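Cytochrome P450 (Bacillus megaterium, PDB 5L92) binds heme and corticosterone and probably acts as a monooxygenase that oxidises steroids. Local coordinates at residues Phe50-Val55 with Glu325-Pro330; Glu125-Glu130 with Ile370-Gln375. All blocks are in the same frame, centred on the assembly; numbering follows the deposited sequence.

Contact 1. Residues Phe50-Val55 with Glu325-Pro330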
loop_
_atom_site.group_PDB
_atom_site.type_symbol
_atom_site.label_atom_id
_atom_site.label_comp_id
_atom_site.label_asym_id
_atom_site.label_seq_id
_atom_site.Cartn_x
_atom_site.Cartn_y
_atom_site.Cartn_z
ATOM N N PHE A 50 18.403 -4.720 -4.543
ATOM C CA PHE A 50 17.564 -5.063 -5.684
ATOM C C PHE A 50 17.281 -6.548 -5.852
ATOM O O PHE A 50 16.360 -6.896 -6.590
ATOM C CB PHE A 50 18.205 -4.561 -6.983
ATOM C CG PHE A 50 18.273 -3.057 -7.105
ATOM C CD1 PHE A 50 17.176 -2.324 -7.503
ATOM C CD2 PHE A 50 19.455 -2.381 -6.867
ATOM C CE1 PHE A 50 17.243 -0.918 -7.621
ATOM C CE2 PHE A 50 19.529 -0.998 -7.000
ATOM C CZ PHE A 50 18.416 -0.268 -7.371
ATOM N N HIS A 51 18.066 -7.422 -5.263
ATOM C CA HIS A 51 17.858 -8.840 -5.477
ATOM C C HIS A 51 17.034 -9.418 -4.348
ATOM O O HIS A 51 17.004 -8.894 -3.230
ATOM C CB HIS A 51 19.184 -9.592 -5.632
ATOM C CG HIS A 51 20.033 -9.631 -4.398
ATOM N ND1 HIS A 51 20.390 -8.499 -3.688
ATOM C CD2 HIS A 51 20.630 -10.673 -3.771
ATOM C CE1 HIS A 51 21.161 -8.850 -2.675
ATOM N NE2 HIS A 51 21.316 -10.164 -2.700
ATOM N N TYR A 52 16.350 -10.510 -4.680
ATOM C CA TYR A 52 15.338 -11.092 -3.799
ATOM C C TYR A 52 15.923 -11.450 -2.450
ATOM O O TYR A 52 15.319 -11.180 -1.403
ATOM C CB TYR A 52 14.736 -12.338 -4.452
ATOM C CG TYR A 52 13.602 -12.993 -3.708
ATOM C CD1 TYR A 52 13.827 -13.740 -2.553
ATOM C CD2 TYR A 52 12.307 -12.892 -4.174
ATOM C CE1 TYR A 52 12.771 -14.344 -1.892
ATOM C CE2 TYR A 52 11.271 -13.480 -3.527
ATOM C CZ TYR A 52 11.500 -14.215 -2.395
ATOM O OH TYR A 52 10.424 -14.798 -1.782
ATOM N N ASP A 53 17.089 -12.082 -2.454
ATOM C CA ASP A 53 17.662 -12.561 -1.209
ATOM C C ASP A 53 18.056 -11.389 -0.334
ATOM O O ASP A 53 17.931 -11.461 0.891
ATOM C CB ASP A 53 18.877 -13.457 -1.505
ATOM C CG ASP A 53 19.444 -14.126 -0.248
ATOM O OD1 ASP A 53 18.760 -15.020 0.312
ATOM O OD2 ASP A 53 20.567 -13.753 0.177
ATOM N N GLY A 54 18.507 -10.302 -0.962
ATOM C CA GLY A 54 18.829 -9.093 -0.219
ATOM C C GLY A 54 17.601 -8.432 0.379
ATOM O O GLY A 54 17.600 -8.039 1.555
ATOM N N VAL A 55 16.544 -8.278 -0.425
ATOM C CA VAL A 55 15.316 -7.688 0.100
ATOM C C VAL A 55 14.796 -8.528 1.261
ATOM O O VAL A 55 14.453 -8.003 2.332
ATOM C CB VAL A 55 14.263 -7.536 -1.017
ATOM C CG1 VAL A 55 12.903 -7.173 -0.431
ATOM C CG2 VAL A 55 14.682 -6.478 -2.037
ATOM N N GLU A 325 16.069 -15.850 -10.382
ATOM C CA GLU A 325 16.339 -16.960 -9.478
ATOM C C GLU A 325 15.093 -17.406 -8.721
ATOM O O GLU A 325 15.038 -18.534 -8.244
ATOM C CB GLU A 325 17.456 -16.581 -8.491
ATOM C CG GLU A 325 18.843 -16.279 -9.139
ATOM C CD GLU A 325 19.675 -17.515 -9.489
ATOM O OE1 GLU A 325 19.789 -18.456 -8.665
ATOM O OE2 GLU A 325 20.254 -17.538 -10.601
ATOM N N TYR A 326 14.080 -16.562 -8.588
ATOM C CA TYR A 326 12.902 -16.964 -7.821
ATOM C C TYR A 326 11.641 -16.933 -8.652
ATOM O O TYR A 326 10.596 -17.368 -8.171
ATOM C CB TYR A 326 12.704 -16.081 -6.561
ATOM C CG TYR A 326 13.773 -16.246 -5.501
ATOM C CD1 TYR A 326 15.043 -15.732 -5.706
ATOM C CD2 TYR A 326 13.518 -16.922 -4.290
ATOM C CE1 TYR A 326 16.048 -15.882 -4.743
ATOM C CE2 TYR A 326 14.528 -17.058 -3.319
ATOM C CZ TYR A 326 15.783 -16.550 -3.572
ATOM O OH TYR A 326 16.801 -16.675 -2.651
ATOM N N PHE A 327 11.688 -16.403 -9.868
ATOM C CA PHE A 327 10.462 -16.260 -10.645
ATOM C C PHE A 327 10.833 -16.575 -12.091
ATOM O O PHE A 327 11.436 -15.740 -12.765
ATOM C CB PHE A 327 9.867 -14.868 -10.517
ATOM C CG PHE A 327 9.466 -14.480 -9.104
ATOM C CD1 PHE A 327 8.208 -14.804 -8.600
ATOM C CD2 PHE A 327 10.328 -13.770 -8.301
ATOM C CE1 PHE A 327 7.841 -14.430 -7.313
ATOM C CE2 PHE A 327 9.950 -13.396 -6.998
ATOM C CZ PHE A 327 8.728 -13.727 -6.519
ATOM N N GLU A 328 10.515 -17.777 -12.543
ATOM C CA GLU A 328 10.795 -18.135 -13.934
ATOM C C GLU A 328 10.051 -17.215 -14.909
ATOM O O GLU A 328 8.885 -16.884 -14.707
ATOM C CB GLU A 328 10.431 -19.600 -14.183
ATOM C CG GLU A 328 10.728 -20.050 -15.603
ATOM C CD GLU A 328 10.900 -21.555 -15.726
ATOM O OE1 GLU A 328 10.154 -22.302 -15.046
ATOM O OE2 GLU A 328 11.790 -21.984 -16.499
ATOM N N ASP A 329 10.762 -16.740 -15.931
ATOM C CA ASP A 329 10.240 -15.801 -16.934
ATOM C C ASP A 329 9.681 -14.566 -16.246
ATOM O O ASP A 329 8.509 -14.197 -16.423
ATOM C CB ASP A 329 9.172 -16.443 -17.802
ATOM C CG ASP A 329 9.691 -17.645 -18.534
ATOM O OD1 ASP A 329 10.640 -17.472 -19.326
ATOM O OD2 ASP A 329 9.165 -18.752 -18.303
ATOM N N PRO A 330 10.478 -13.979 -15.394
ATOM C CA PRO A 330 10.079 -12.885 -14.534
ATOM C C PRO A 330 9.401 -11.705 -15.138
ATOM O O PRO A 330 8.582 -11.132 -14.496
ATOM C CB PRO A 330 11.391 -12.473 -13.898
ATOM C CG PRO A 330 12.424 -12.976 -14.768
ATOM C CD PRO A 330 11.914 -14.190 -15.378
#
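Tyr-326 stacks on Tyr-52, and Phe-327 joins them to form a small aromatic cluster. The cluster ties the start of helix 52-60 to the loop between helix 317-320 and helix 355-372. In the cytochrome P450 fold this loop contains the meander that precedes the heme-thiolate loop.

The Tyr-326 and Tyr-52 rings form an offset stack, with centroids 3.9 Å apart and planes tilted by 12°. Tyr-52 CD1 sits over the centre of the Tyr-326 ring. In the other direction, Tyr-326 CD2 lies over one face of Tyr-52, displaced toward its rim. The two side chains cross at about a right angle. Tyr-52 CB also lies over the face of the Tyr-326 ring, a CH-pi contact 4.1 Å from the centroid. The hydroxyl of Tyr-326 ends beside Asp-53. Its OH is 3.9 Å from Asp-53 OD1, too long for a direct bond.

Phe-327 meets Tyr-52 differently. The two rings touch rim to rim, with planes at 56°, and neither covers the other's face. Phe-327 CE2 is 3.7 Å from Tyr-52 CD2. With CG anti to the backbone N (chi1 -176°), Tyr-52 reaches toward the loop, where Tyr-326 covers one face of its ring and Phe-327 meets the CD2-CE2 side. Its OH is hydrogen-bonded to Val-341 O, so the buried ring is held at its polar end as well as by packing. Tyr-52 N bonds to Asp-323 OD2, which adds a polar link at the start of the helix. Further along, Glu-328 O accepts a hydrogen bond from Arg-337 NH1, and Pro-330 O accepts one from Arg-284 NH1.

Contact 2. Residues Glu125-Glu130 with Ile370-Gln375; sequences EVEHLE and IDRYPQ
The guanidinium of Arg-372 is met at its edge by Glu-127, whose OE1 lies near the guanidinium plane on the NH1 side. The carboxylate is turned 53° against that plane, so the two groups are not arranged as a flat, two-pronged pair. The neighbouring Tyr-373 ring has Arg-372 CB over the centre of one face, 3.7 Å above its plane. This is a contact between sequence neighbours at the end of helix 355-372, not one across the two segments. The Tyr-373 hydroxyl approaches the same carboxylate oxygen: its OH is 3.8 Å from Glu-127 OE1, a polar neighbour and not a hydrogen bond.

Glu-127 stands in the type I beta turn from Val-126 to Leu-129, which is closed by Leu-129 N bonding to Val-126 O at 2.9 Å. This turn joins helix 112-125 to strand 131-133. The Glu-127 chain bends at chi2 (70°), which brings its exposed carboxylate toward the helix end. Tyr-373 is the first residue past the helical conformation. Its ring is buried and also packs on Leu-123, Lys-402 and Val-404.

Arg-372 has a stronger partner in its own helix, since its NE forms a salt bridge with Glu-368 OE2. The pairing across the contact is a long salt bridge, with Glu-127 OE1 4.0 Å from Arg-372 NH1. Its attraction is therefore probably modest and mainly electrostatic, with the arginine charge shared between two glutamates.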
loop_
_atom_site.group_PDB
_atom_site.type_symbol
_atom_site.label_atom_id
_atom_site.label_comp_id
_atom_site.label_asym_id
_atom_site.label_seq_id
_atom_site.Cartn_x
_atom_site.Cartn_y
_atom_site.Cartn_z
ATOM N N GLU A 125 -24.049 3.678 -9.096
ATOM C CA GLU A 125 -23.938 5.120 -9.231
ATOM C C GLU A 125 -23.387 5.549 -10.591
ATOM O O GLU A 125 -23.678 6.658 -11.045
ATOM C CB GLU A 125 -23.085 5.652 -8.078
ATOM C CG GLU A 125 -23.844 5.536 -6.749
ATOM C CD GLU A 125 -23.063 6.068 -5.573
ATOM O OE1 GLU A 125 -21.949 6.584 -5.801
ATOM O OE2 GLU A 125 -23.571 5.969 -4.426
ATOM N N VAL A 126 -22.628 4.701 -11.274
ATOM C CA VAL A 126 -22.100 5.079 -12.577
ATOM C C VAL A 126 -22.663 4.203 -13.697
ATOM O O VAL A 126 -22.150 4.227 -14.817
ATOM C CB VAL A 126 -20.553 5.083 -12.576
ATOM C CG1 VAL A 126 -20.023 6.213 -11.669
ATOM C CG2 VAL A 126 -19.996 3.754 -12.130
ATOM N N GLU A 127 -23.743 3.450 -13.409
ATOM C CA GLU A 127 -24.427 2.648 -14.422
ATOM C C GLU A 127 -24.750 3.477 -15.659
ATOM O O GLU A 127 -24.742 2.958 -16.778
ATOM C CB GLU A 127 -25.703 2.033 -13.803
ATOM C CG GLU A 127 -26.522 1.085 -14.682
ATOM C CD GLU A 127 -25.841 -0.254 -14.941
ATOM O OE1 GLU A 127 -24.966 -0.641 -14.130
ATOM O OE2 GLU A 127 -26.181 -0.920 -15.953
ATOM N N HIS A 128 -25.020 4.777 -15.486
ATOM C CA HIS A 128 -25.386 5.634 -16.617
ATOM C C HIS A 128 -24.207 6.078 -17.491
ATOM O O HIS A 128 -24.439 6.523 -18.623
ATOM C CB HIS A 128 -26.134 6.874 -16.109
ATOM C CG HIS A 128 -25.281 7.853 -15.348
ATOM N ND1 HIS A 128 -24.904 7.653 -14.038
ATOM C CD2 HIS A 128 -24.754 9.050 -15.707
ATOM C CE1 HIS A 128 -24.173 8.674 -13.622
ATOM N NE2 HIS A 128 -24.067 9.537 -14.615
ATOM N N LEU A 129 -22.961 5.974 -17.021
ATOM C CA LEU A 129 -21.813 6.385 -17.833
ATOM C C LEU A 129 -21.336 5.232 -18.717
ATOM O O LEU A 129 -21.261 4.084 -18.280
ATOM C CB LEU A 129 -20.672 6.875 -16.940
ATOM C CG LEU A 129 -21.004 8.008 -15.946
ATOM C CD1 LEU A 129 -19.816 8.296 -15.010
ATOM C CD2 LEU A 129 -21.427 9.300 -16.637
ATOM N N GLU A 130 -21.050 5.540 -19.969
ATOM C CA GLU A 130 -20.444 4.549 -20.857
ATOM C C GLU A 130 -18.947 4.415 -20.564
ATOM O O GLU A 130 -18.381 3.330 -20.699
ATOM C CB GLU A 130 -20.703 4.951 -22.315
ATOM C CG GLU A 130 -20.180 3.952 -23.405
ATOM C CD GLU A 130 -20.893 2.565 -23.377
ATOM O OE1 GLU A 130 -21.951 2.430 -22.702
ATOM O OE2 GLU A 130 -20.394 1.602 -24.035
ATOM N N ILE A 370 -15.388 -7.575 -13.743
ATOM C CA ILE A 370 -15.157 -8.441 -14.886
ATOM C C ILE A 370 -16.459 -9.102 -15.312
ATOM O O ILE A 370 -16.710 -9.292 -16.505
ATOM C CB ILE A 370 -14.062 -9.474 -14.546
ATOM C CG1 ILE A 370 -12.726 -8.758 -14.348
ATOM C CG2 ILE A 370 -13.960 -10.513 -15.628
ATOM C CD1 ILE A 370 -11.721 -9.611 -13.615
ATOM N N ASP A 371 -17.321 -9.439 -14.350
ATOM C CA ASP A 371 -18.568 -10.127 -14.683
ATOM C C ASP A 371 -19.523 -9.201 -15.425
ATOM O O ASP A 371 -20.241 -9.639 -16.327
ATOM C CB ASP A 371 -19.227 -10.666 -13.410
ATOM C CG ASP A 371 -20.438 -11.542 -13.708
ATOM O OD1 ASP A 371 -20.257 -12.745 -14.019
ATOM O OD2 ASP A 371 -21.565 -11.016 -13.649
ATOM N N ARG A 372 -19.523 -7.934 -15.078
ATOM C CA ARG A 372 -20.374 -6.951 -15.704
ATOM C C ARG A 372 -19.906 -6.375 -16.999
ATOM O O ARG A 372 -20.702 -6.087 -17.820
ATOM C CB ARG A 372 -20.588 -5.761 -14.778
ATOM C CG ARG A 372 -21.191 -6.113 -13.448
ATOM C CD ARG A 372 -22.195 -5.106 -13.011
ATOM N NE ARG A 372 -22.618 -5.309 -11.648
ATOM C CZ ARG A 372 -23.295 -4.413 -10.965
ATOM N NH1 ARG A 372 -23.615 -3.283 -11.518
ATOM N NH2 ARG A 372 -23.663 -4.661 -9.743
ATOM N N TYR A 373 -18.619 -6.175 -17.158
ATOM C CA TYR A 373 -18.080 -5.556 -18.350
ATOM C C TYR A 373 -16.963 -6.363 -19.031
ATOM O O TYR A 373 -15.847 -5.948 -19.115
ATOM C CB TYR A 373 -17.619 -4.136 -18.007
ATOM C CG TYR A 373 -18.600 -3.363 -17.167
ATOM C CD1 TYR A 373 -19.856 -3.108 -17.625
ATOM C CD2 TYR A 373 -18.270 -2.895 -15.915
ATOM C CE1 TYR A 373 -20.752 -2.427 -16.878
ATOM C CE2 TYR A 373 -19.171 -2.202 -15.160
ATOM C CZ TYR A 373 -20.410 -1.989 -15.649
ATOM O OH TYR A 373 -21.323 -1.324 -14.943
ATOM N N PRO A 374 -17.376 -7.570 -19.551
ATOM C CA PRO A 374 -16.326 -8.371 -20.179
ATOM C C PRO A 374 -15.662 -7.816 -21.439
ATOM O O PRO A 374 -14.633 -8.280 -21.787
ATOM C CB PRO A 374 -17.015 -9.680 -20.511
ATOM C CG PRO A 374 -18.412 -9.362 -20.666
ATOM C CD PRO A 374 -18.681 -8.356 -19.650
ATOM N N GLN A 375 -16.268 -6.845 -22.077
ATOM C CA GLN A 375 -15.727 -6.272 -23.258
ATOM C C GLN A 375 -15.084 -4.919 -22.994
ATOM O O GLN A 375 -14.838 -4.181 -23.901
ATOM C CB GLN A 375 -16.796 -6.176 -24.322
ATOM C CG GLN A 375 -17.428 -7.483 -24.710
ATOM C CD GLN A 375 -16.413 -8.569 -24.954
ATOM O OE1 GLN A 375 -15.518 -8.428 -25.780
ATOM N NE2 GLN A 375 -16.533 -9.649 -24.227
#

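How the contacts relate
Contact 1 and contact 2 lie in distant parts of one P450 chain. Their centres are 38 Å apart and their nearest atoms about 20 Å apart, so they do not touch. Along the chain the segments alternate: 50-55, 125-130, 325-330, 370-375. Each contact thus joins an early part of the chain to a late part. Contact 1 involves helix 52-60, which follows strand 46-49 of the five-stranded mixed sheet. Contact 2 lies where helices 112-125 and 355-372 end, each leading into an edge strand of the three-stranded antiparallel sheet. The late segments flank the heme ligand Cys-352 in sequence, so both sides of it are tied to the N-terminal part, away from the annotated sites.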